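Local coordinates for putative uncharacterized protein lp_3323 (Lactobacillus plantarum, PDB 3DC7) that is of unknown function but, as a member of the GDSL-like lipase/acylhydrolase family of SGNH hydrolases, probably hydrolyses ester bonds, at residues A[61-66]-A[70-75]; A[115-120]-A[171-176]; A[138-143]-A[157-162]. All coordinates share one frame; numbering follows the deposited sequence.

Interaction 1: residues A[61-66]-A[70-75]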
loop_
_atom_site.group_PDB
_atom_site.type_symbol
_atom_site.label_atom_id
_atom_site.label_comp_id
_atom_site.label_asym_id
_atom_site.label_seq_id
_atom_site.Cartn_x
_atom_site.Cartn_y
_atom_site.Cartn_z
ATOM N N SER A 61 -4.341 3.379 29.308
ATOM C CA SER A 61 -5.507 4.172 28.964
ATOM C C SER A 61 -5.146 5.640 28.795
ATOM O O SER A 61 -4.503 6.233 29.665
ATOM C CB SER A 61 -6.554 4.036 30.068
ATOM O OG SER A 61 -7.544 5.064 29.974
ATOM N N GLY A 62 -5.530 6.208 27.661
ATOM C CA GLY A 62 -5.393 7.638 27.439
ATOM C C GLY A 62 -4.055 8.103 26.907
ATOM O O GLY A 62 -3.896 9.287 26.613
ATOM N N SER A 63 -3.110 7.175 26.762
ATOM C CA SER A 63 -1.730 7.501 26.407
ATOM C C SER A 63 -1.554 8.029 24.968
ATOM O O SER A 63 -2.139 7.517 24.025
ATOM C CB SER A 63 -0.824 6.276 26.669
ATOM O OG SER A 63 0.459 6.427 26.080
ATOM N N THR A 64 -0.728 9.055 24.817
ATOM C CA THR A 64 -0.401 9.620 23.516
ATOM C C THR A 64 0.992 9.135 23.138
ATOM O O THR A 64 1.713 8.614 23.981
ATOM C CB THR A 64 -0.368 11.154 23.598
ATOM O OG1 THR A 64 0.518 11.552 24.671
ATOM C CG2 THR A 64 -1.786 11.717 23.825
ATOM N N ILE A 65 1.369 9.288 21.875
ATOM C CA ILE A 65 2.759 9.038 21.465
ATOM C C ILE A 65 3.633 10.197 21.962
ATOM O O ILE A 65 4.735 9.985 22.471
ATOM C CB ILE A 65 2.878 8.862 19.940
ATOM C CG1 ILE A 65 2.251 7.527 19.516
ATOM C CG2 ILE A 65 4.337 8.923 19.515
ATOM C CD1 ILE A 65 2.139 7.337 18.033
ATOM N N GLY A 66 3.111 11.414 21.825
ATOM C CA GLY A 66 3.801 12.613 22.288
ATOM C C GLY A 66 3.685 12.886 23.780
ATOM O O GLY A 66 3.115 12.082 24.547
ATOM N N ASP A 70 1.439 10.203 29.319
ATOM C CA ASP A 70 2.196 8.944 29.374
ATOM C C ASP A 70 2.893 8.602 28.065
ATOM O O ASP A 70 2.675 7.512 27.515
ATOM C CB ASP A 70 1.271 7.775 29.752
ATOM C CG ASP A 70 0.821 7.831 31.195
ATOM O OD1 ASP A 70 -0.404 7.989 31.441
ATOM O OD2 ASP A 70 1.696 7.721 32.083
ATOM N N ALA A 71 3.715 9.529 27.568
ATOM C CA ALA A 71 4.338 9.435 26.243
ATOM C C ALA A 71 4.867 8.054 25.869
ATOM O O ALA A 71 5.812 7.568 26.478
ATOM C CB ALA A 71 5.466 10.453 26.132
HETATM N N MSE A 72 4.291 7.443 24.853
HETATM C CA MSE A 72 4.874 6.218 24.279
HETATM C C MSE A 72 6.311 6.413 23.775
HETATM O O MSE A 72 7.103 5.461 23.728
HETATM C CB MSE A 72 4.005 5.675 23.156
HETATM C CG MSE A 72 2.692 5.072 23.621
HETATM SE SE MSE A 72 1.644 4.369 22.102
HETATM C CE MSE A 72 -0.096 5.105 22.625
ATOM N N ALA A 73 6.643 7.638 23.416
ATOM C CA ALA A 73 7.997 7.968 22.967
ATOM C C ALA A 73 9.034 7.887 24.091
ATOM O O ALA A 73 10.234 7.953 23.830
ATOM C CB ALA A 73 8.025 9.325 22.286
ATOM N N VAL A 74 8.573 7.734 25.333
ATOM C CA VAL A 74 9.455 7.357 26.441
ATOM C C VAL A 74 9.139 5.955 26.980
ATOM O O VAL A 74 10.044 5.187 27.286
ATOM C CB VAL A 74 9.511 8.428 27.595
ATOM C CG1 VAL A 74 8.148 8.805 28.089
ATOM C CG2 VAL A 74 10.357 7.917 28.760
ATOM N N ARG A 75 7.859 5.606 27.055
ATOM C CA ARG A 75 7.462 4.324 27.643
ATOM C C ARG A 75 7.983 3.089 26.901
ATOM O O ARG A 75 8.039 1.998 27.477
ATOM C CB ARG A 75 5.945 4.237 27.777
ATOM C CG ARG A 75 5.380 5.140 28.831
ATOM C CD ARG A 75 3.962 4.725 29.212
ATOM N NE ARG A 75 3.019 4.716 28.087
ATOM C CZ ARG A 75 2.578 3.617 27.493
ATOM N NH1 ARG A 75 2.994 2.430 27.907
ATOM N NH2 ARG A 75 1.709 3.698 26.494
#
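Asp70 offers its carbonyl to Ser63. Ser63 OG donates to Asp70 O over 2.9 Å and meets it from above the carbonyl plane. A chi1 of 167° sets the serine hydroxyl beside its own carbonyl carbon, where it faces the other segment. Ala71, at the N-cap position of helix 72-75, sets its CB 3.3 Å from Gly66 O. Met72, a selenomethionine, gives its backbone N to Thr64 O at 3.0 Å in a nearly straight bond. Its side chain slants across that of Ile65, with Met72 SE 4.1 Å from Ile65 CG1. A bend at chi3 brings Met72 CE to 3.5 Å from Ser63 O. The loop follows strand 56-59 of the parallel sheet in this SGNH-hydrolase fold. It is also tied to helix 92-96, since Asp94 accepts bonds from the backbone of Ile65 and Gly66. Ala73 N donates to Ile65 O at 3.2 Å, and Ala73 CB rests 3.4 Å from Ile65 O. Arg75 returns to the start of the segment. Arg75 NH2 reaches Ser63 OG at 3.0 Å, in the guanidinium plane. NE binds Asp70 O on the face opposite to Ser63 OG, and NH1 goes on to Leu58 O. With an alanine in place of Arg75, Ser63 OG and Asp70 O would each probably lose a donor and Leu58 O its mate, and the turn could shift.

Interaction 2: residues A[115-120]-A[171-176]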
loop_
_atom_site.group_PDB
_atom_site.type_symbol
_atom_site.label_atom_id
_atom_site.label_comp_id
_atom_site.label_asym_id
_atom_site.label_seq_id
_atom_site.Cartn_x
_atom_site.Cartn_y
_atom_site.Cartn_z
ATOM N N ALA A 115 7.727 13.247 18.263
ATOM C CA ALA A 115 7.612 12.086 19.143
ATOM C C ALA A 115 7.716 10.746 18.391
ATOM O O ALA A 115 8.369 9.825 18.883
ATOM C CB ALA A 115 6.373 12.161 19.979
ATOM N N LEU A 116 7.106 10.646 17.206
ATOM C CA LEU A 116 7.347 9.513 16.296
ATOM C C LEU A 116 8.833 9.294 15.989
ATOM O O LEU A 116 9.315 8.161 16.059
ATOM C CB LEU A 116 6.566 9.671 14.984
ATOM C CG LEU A 116 5.045 9.498 15.077
ATOM C CD1 LEU A 116 4.350 10.039 13.827
ATOM C CD2 LEU A 116 4.686 8.034 15.319
HETATM N N MSE A 117 9.561 10.367 15.670
HETATM C CA MSE A 117 10.993 10.251 15.366
HETATM C C MSE A 117 11.799 9.615 16.506
HETATM O O MSE A 117 12.620 8.719 16.288
HETATM C CB MSE A 117 11.600 11.607 15.003
HETATM C CG MSE A 117 13.103 11.523 14.781
HETATM SE SE MSE A 117 13.899 13.199 14.215
HETATM C CE MSE A 117 13.080 13.391 12.422
HETATM N N MSE A 118 11.561 10.084 17.725
HETATM C CA MSE A 118 12.264 9.532 18.856
HETATM C C MSE A 118 11.830 8.112 19.167
HETATM O O MSE A 118 12.674 7.273 19.480
HETATM C CB MSE A 118 12.134 10.433 20.061
HETATM C CG MSE A 118 13.007 11.658 19.927
HETATM SE SE MSE A 118 12.426 12.937 21.235
HETATM C CE MSE A 118 13.524 12.263 22.724
ATOM N N LEU A 119 10.531 7.840 19.066
ATOM C CA LEU A 119 10.028 6.479 19.248
ATOM C C LEU A 119 10.700 5.527 18.256
ATOM O O LEU A 119 11.311 4.553 18.659
ATOM C CB LEU A 119 8.511 6.420 19.075
ATOM C CG LEU A 119 7.639 5.388 19.824
ATOM C CD1 LEU A 119 6.404 5.059 19.004
ATOM C CD2 LEU A 119 8.339 4.110 20.203
ATOM N N LEU A 120 10.588 5.840 16.969
ATOM C CA LEU A 120 11.168 5.035 15.895
ATOM C C LEU A 120 12.690 4.867 15.976
ATOM O O LEU A 120 13.196 3.790 15.679
ATOM C CB LEU A 120 10.783 5.616 14.527
ATOM C CG LEU A 120 9.302 5.458 14.187
ATOM C CD1 LEU A 120 8.896 6.374 13.039
ATOM C CD2 LEU A 120 8.978 3.998 13.899
ATOM N N ALA A 171 7.876 5.243 7.315
ATOM C CA ALA A 171 8.581 5.045 6.059
ATOM C C ALA A 171 10.068 5.324 6.179
ATOM O O ALA A 171 10.886 4.535 5.707
ATOM C CB ALA A 171 7.970 5.897 4.961
ATOM N N ASP A 172 10.413 6.434 6.825
ATOM C CA ASP A 172 11.810 6.832 7.008
ATOM C C ASP A 172 12.660 5.877 7.864
ATOM O O ASP A 172 13.889 5.944 7.843
ATOM C CB ASP A 172 11.871 8.232 7.598
ATOM C CG ASP A 172 11.495 9.297 6.600
ATOM O OD1 ASP A 172 11.589 9.067 5.370
ATOM O OD2 ASP A 172 11.103 10.386 7.059
ATOM N N TYR A 173 12.011 4.988 8.598
ATOM C CA TYR A 173 12.724 4.056 9.453
ATOM C C TYR A 173 12.549 2.630 8.991
ATOM O O TYR A 173 13.085 1.708 9.595
ATOM C CB TYR A 173 12.281 4.238 10.907
ATOM C CG TYR A 173 12.785 5.533 11.479
ATOM C CD1 TYR A 173 12.113 6.745 11.232
ATOM C CD2 TYR A 173 13.956 5.565 12.224
ATOM C CE1 TYR A 173 12.589 7.954 11.735
ATOM C CE2 TYR A 173 14.437 6.761 12.734
ATOM C CZ TYR A 173 13.751 7.947 12.485
ATOM O OH TYR A 173 14.240 9.117 12.997
ATOM N N GLY A 174 11.804 2.466 7.900
ATOM C CA GLY A 174 11.568 1.162 7.296
ATOM C C GLY A 174 10.558 0.306 8.024
ATOM O O GLY A 174 10.464 -0.896 7.765
ATOM N N VAL A 175 9.790 0.922 8.920
ATOM C CA VAL A 175 8.850 0.188 9.754
ATOM C C VAL A 175 7.497 0.019 9.068
ATOM O O VAL A 175 6.822 1.005 8.815
ATOM C CB VAL A 175 8.634 0.887 11.134
ATOM C CG1 VAL A 175 7.573 0.137 11.949
ATOM C CG2 VAL A 175 9.934 0.965 11.886
ATOM N N PRO A 176 7.081 -1.236 8.807
ATOM C CA PRO A 176 5.772 -1.463 8.188
ATOM C C PRO A 176 4.636 -0.772 8.944
ATOM O O PRO A 176 4.686 -0.616 10.174
ATOM C CB PRO A 176 5.615 -2.982 8.241
ATOM C CG PRO A 176 7.036 -3.494 8.211
ATOM C CD PRO A 176 7.786 -2.501 9.077
#
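Leu120 lies against Tyr173 and forms the tight part of this contact. Leu120 CB sits over one face of the Tyr173 ring, 3.7 Å from the centroid and 15° off the ring normal, a CH-pi contact. The methyl CD1 of Leu120 adds to this at 3.7 Å from Tyr173 CD1. The other methyl, Leu120 CD2, turns to Val175 and meets its CG2 at 3.8 Å. Val175 has CG1 anti to the backbone N (chi1 176°), which places CG2 beside that N and within reach of the leucine. Leu120 and Val175 are buried, and both also touch Phe134 of strand 132-136.

The other side is looser and nearer to solvent. Met117, a selenomethionine, and Tyr173 are each partly exposed. They cross at about a right angle. Met117 CG comes to 3.2 Å from Tyr173 OH, a short approach. It is mainly a meeting of one methylene with the phenol oxygen, while Leu120 covers the ring face. Ile190 of the second subunit also packs on Tyr173, so this side lies close to a subunit interface.

Beyond the ring the chain turns at Gly174. This residue has a positive phi (77°), and two bonds back into the last turn, one of them Gly174 N to Ala171 O, complete a Schellman motif. Val175 and Pro176 then lead into strand 177-179. Two helices packed side by side against a parallel sheet, with one running through a glycine turn into the next strand, belong to the three-layer alpha/beta architecture of SGNH hydrolases.

Interaction 3: residues A[138-143]-A[157-162]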
loop_
_atom_site.group_PDB
_atom_site.type_symbol
_atom_site.label_atom_id
_atom_site.label_comp_id
_atom_site.label_asym_id
_atom_site.label_seq_id
_atom_site.Cartn_x
_atom_site.Cartn_y
_atom_site.Cartn_z
ATOM N N ILE A 138 -8.751 3.058 13.669
ATOM C CA ILE A 138 -9.989 3.308 12.928
ATOM C C ILE A 138 -10.436 4.779 13.047
ATOM O O ILE A 138 -10.209 5.428 14.085
ATOM C CB ILE A 138 -11.089 2.343 13.443
ATOM C CG1 ILE A 138 -10.653 0.894 13.183
ATOM C CG2 ILE A 138 -12.465 2.623 12.790
ATOM C CD1 ILE A 138 -11.123 -0.072 14.222
ATOM N N HIS A 139 -11.024 5.293 11.964
ATOM C CA HIS A 139 -11.687 6.601 11.942
ATOM C C HIS A 139 -12.718 6.621 13.064
ATOM O O HIS A 139 -13.605 5.771 13.109
ATOM C CB HIS A 139 -12.387 6.828 10.587
ATOM C CG HIS A 139 -12.716 8.264 10.296
ATOM N ND1 HIS A 139 -13.379 9.081 11.191
ATOM C CD2 HIS A 139 -12.491 9.025 9.199
ATOM C CE1 HIS A 139 -13.528 10.287 10.668
ATOM N NE2 HIS A 139 -13.003 10.278 9.458
ATOM N N ILE A 140 -12.587 7.572 13.982
ATOM C CA ILE A 140 -13.480 7.618 15.139
ATOM C C ILE A 140 -14.714 8.468 14.866
ATOM O O ILE A 140 -14.738 9.249 13.918
ATOM C CB ILE A 140 -12.759 8.125 16.421
ATOM C CG1 ILE A 140 -12.389 9.608 16.287
ATOM C CG2 ILE A 140 -11.554 7.231 16.760
ATOM C CD1 ILE A 140 -11.799 10.218 17.523
ATOM N N GLY A 141 -15.737 8.299 15.698
ATOM C CA GLY A 141 -16.961 9.098 15.616
ATOM C C GLY A 141 -16.890 10.303 16.534
ATOM O O GLY A 141 -15.798 10.699 16.955
ATOM N N SER A 142 -18.051 10.872 16.853
ATOM C CA SER A 142 -18.132 12.137 17.584
ATOM C C SER A 142 -18.806 12.042 18.954
ATOM O O SER A 142 -19.126 13.062 19.562
ATOM C CB SER A 142 -18.868 13.176 16.736
ATOM O OG SER A 142 -18.003 13.736 15.765
ATOM N N ASP A 143 -19.015 10.828 19.442
ATOM C CA ASP A 143 -19.851 10.638 20.614
ATOM C C ASP A 143 -19.101 10.332 21.904
ATOM O O ASP A 143 -19.725 10.180 22.949
ATOM C CB ASP A 143 -20.912 9.570 20.332
ATOM C CG ASP A 143 -21.925 10.012 19.271
ATOM O OD1 ASP A 143 -22.167 11.240 19.120
ATOM O OD2 ASP A 143 -22.489 9.122 18.583
ATOM N N TYR A 157 -6.944 20.145 13.445
ATOM C CA TYR A 157 -6.455 19.112 12.533
ATOM C C TYR A 157 -7.470 17.989 12.425
ATOM O O TYR A 157 -8.324 17.828 13.289
ATOM C CB TYR A 157 -5.120 18.523 12.985
ATOM C CG TYR A 157 -3.993 19.509 13.089
ATOM C CD1 TYR A 157 -3.354 19.995 11.950
ATOM C CD2 TYR A 157 -3.564 19.962 14.338
ATOM C CE1 TYR A 157 -2.315 20.907 12.052
ATOM C CE2 TYR A 157 -2.528 20.876 14.454
ATOM C CZ TYR A 157 -1.910 21.340 13.312
ATOM O OH TYR A 157 -0.885 22.238 13.443
ATOM N N ARG A 158 -7.352 17.214 11.352
ATOM C CA ARG A 158 -8.186 16.044 11.117
ATOM C C ARG A 158 -7.413 14.799 11.548
ATOM O O ARG A 158 -6.191 14.817 11.590
ATOM C CB ARG A 158 -8.554 15.960 9.629
ATOM C CG ARG A 158 -9.035 17.295 9.027
ATOM C CD ARG A 158 -8.925 17.337 7.495
ATOM N NE ARG A 158 -7.553 17.106 7.048
ATOM C CZ ARG A 158 -7.024 17.576 5.921
ATOM N NH1 ARG A 158 -7.736 18.332 5.096
ATOM N NH2 ARG A 158 -5.762 17.293 5.626
ATOM N N GLN A 159 -8.130 13.723 11.867
ATOM C CA GLN A 159 -7.485 12.455 12.241
ATOM C C GLN A 159 -6.492 12.006 11.159
ATOM O O GLN A 159 -5.389 11.560 11.477
ATOM C CB GLN A 159 -8.532 11.365 12.537
ATOM C CG GLN A 159 -7.954 10.092 13.165
ATOM C CD GLN A 159 -9.018 9.033 13.468
ATOM O OE1 GLN A 159 -10.228 9.303 13.418
ATOM N NE2 GLN A 159 -8.569 7.813 13.774
ATOM N N SER A 160 -6.886 12.162 9.890
ATOM C CA SER A 160 -6.054 11.791 8.739
ATOM C C SER A 160 -4.746 12.581 8.612
ATOM O O SER A 160 -3.849 12.167 7.877
ATOM C CB SER A 160 -6.850 11.894 7.440
ATOM O OG SER A 160 -7.191 13.246 7.167
ATOM N N ASP A 161 -4.629 13.712 9.310
ATOM C CA ASP A 161 -3.334 14.431 9.369
ATOM C C ASP A 161 -2.326 13.695 10.250
ATOM O O ASP A 161 -1.135 13.652 9.940
ATOM C CB ASP A 161 -3.520 15.857 9.859
ATOM C CG ASP A 161 -4.269 16.712 8.870
ATOM O OD1 ASP A 161 -3.978 16.596 7.661
ATOM O OD2 ASP A 161 -5.152 17.495 9.286
ATOM N N TYR A 162 -2.823 13.100 11.339
ATOM C CA TYR A 162 -1.997 12.272 12.229
ATOM C C TYR A 162 -1.675 10.932 11.586
ATOM O O TYR A 162 -0.546 10.460 11.617
ATOM C CB TYR A 162 -2.708 12.068 13.563
ATOM C CG TYR A 162 -2.831 13.336 14.378
ATOM C CD1 TYR A 162 -3.766 14.316 14.046
ATOM C CD2 TYR A 162 -2.016 13.556 15.480
ATOM C CE1 TYR A 162 -3.875 15.475 14.791
ATOM C CE2 TYR A 162 -2.125 14.717 16.230
ATOM C CZ TYR A 162 -3.056 15.665 15.878
ATOM O OH TYR A 162 -3.167 16.810 16.611
#
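The backbones of His139 and Gln159 stand well apart, with 7.2 Å between their CA atoms, so it is the glutamine side chain that spans the gap. A chi1 near 180° (-170°) and an extended chain beyond CG carry the Gln159 amide straight to the loop. There the amide makes two bonds with main-chain groups on either side of His139. Gln159 NE2 donates to Ile138 O at 2.9 Å. That oxygen lies in the amide plane, while NE2 stands above the carbonyl plane of Ile138. On the other branch, Gln159 OE1 accepts Ile140 N at 3.0 Å on a lone pair. With both ends held, the flip of the amide is fixed.

Ile140 packs against the same oxygen, its CG1 lying 3.6 Å from Gln159 OE1. The His139 ring crosses the Gln159 side chain obliquely, its plane 63° from the amide. It is held by its own loop, where His139 ND1 donates to Ile140 O at 3.1 Å. The first turn of the helix is braced in turn by Arg158 N, which donates to Asp161 OD2.

The contact joins the loop that follows strand 132-136 to the start of helix 159-173. Val92 and Tyr95 of helix 92-96 touch both Ile140 and Gln159, while Tyr181 of helix 180-183 lies against His139 and Gln159.

Following the chain from the N terminus, interaction 1 comes first. It closes a short turn, three residues between its segments, after strand 56-59 and at the start of helix 72-75. Interaction 2 opens later, on helix 112-126, and closes only at the end of helix 159-173. Interaction 3 is nested inside that long loop: it opens after strand 132-136 and closes at the beginning of helix 159-173. That helix is therefore held near both ends. Interactions 1 and 2 touch, since Ile65, Gly66 and Ala73 pack on Ala115, and Ile65 also on Leu116. Interaction 3 touches neither of the others.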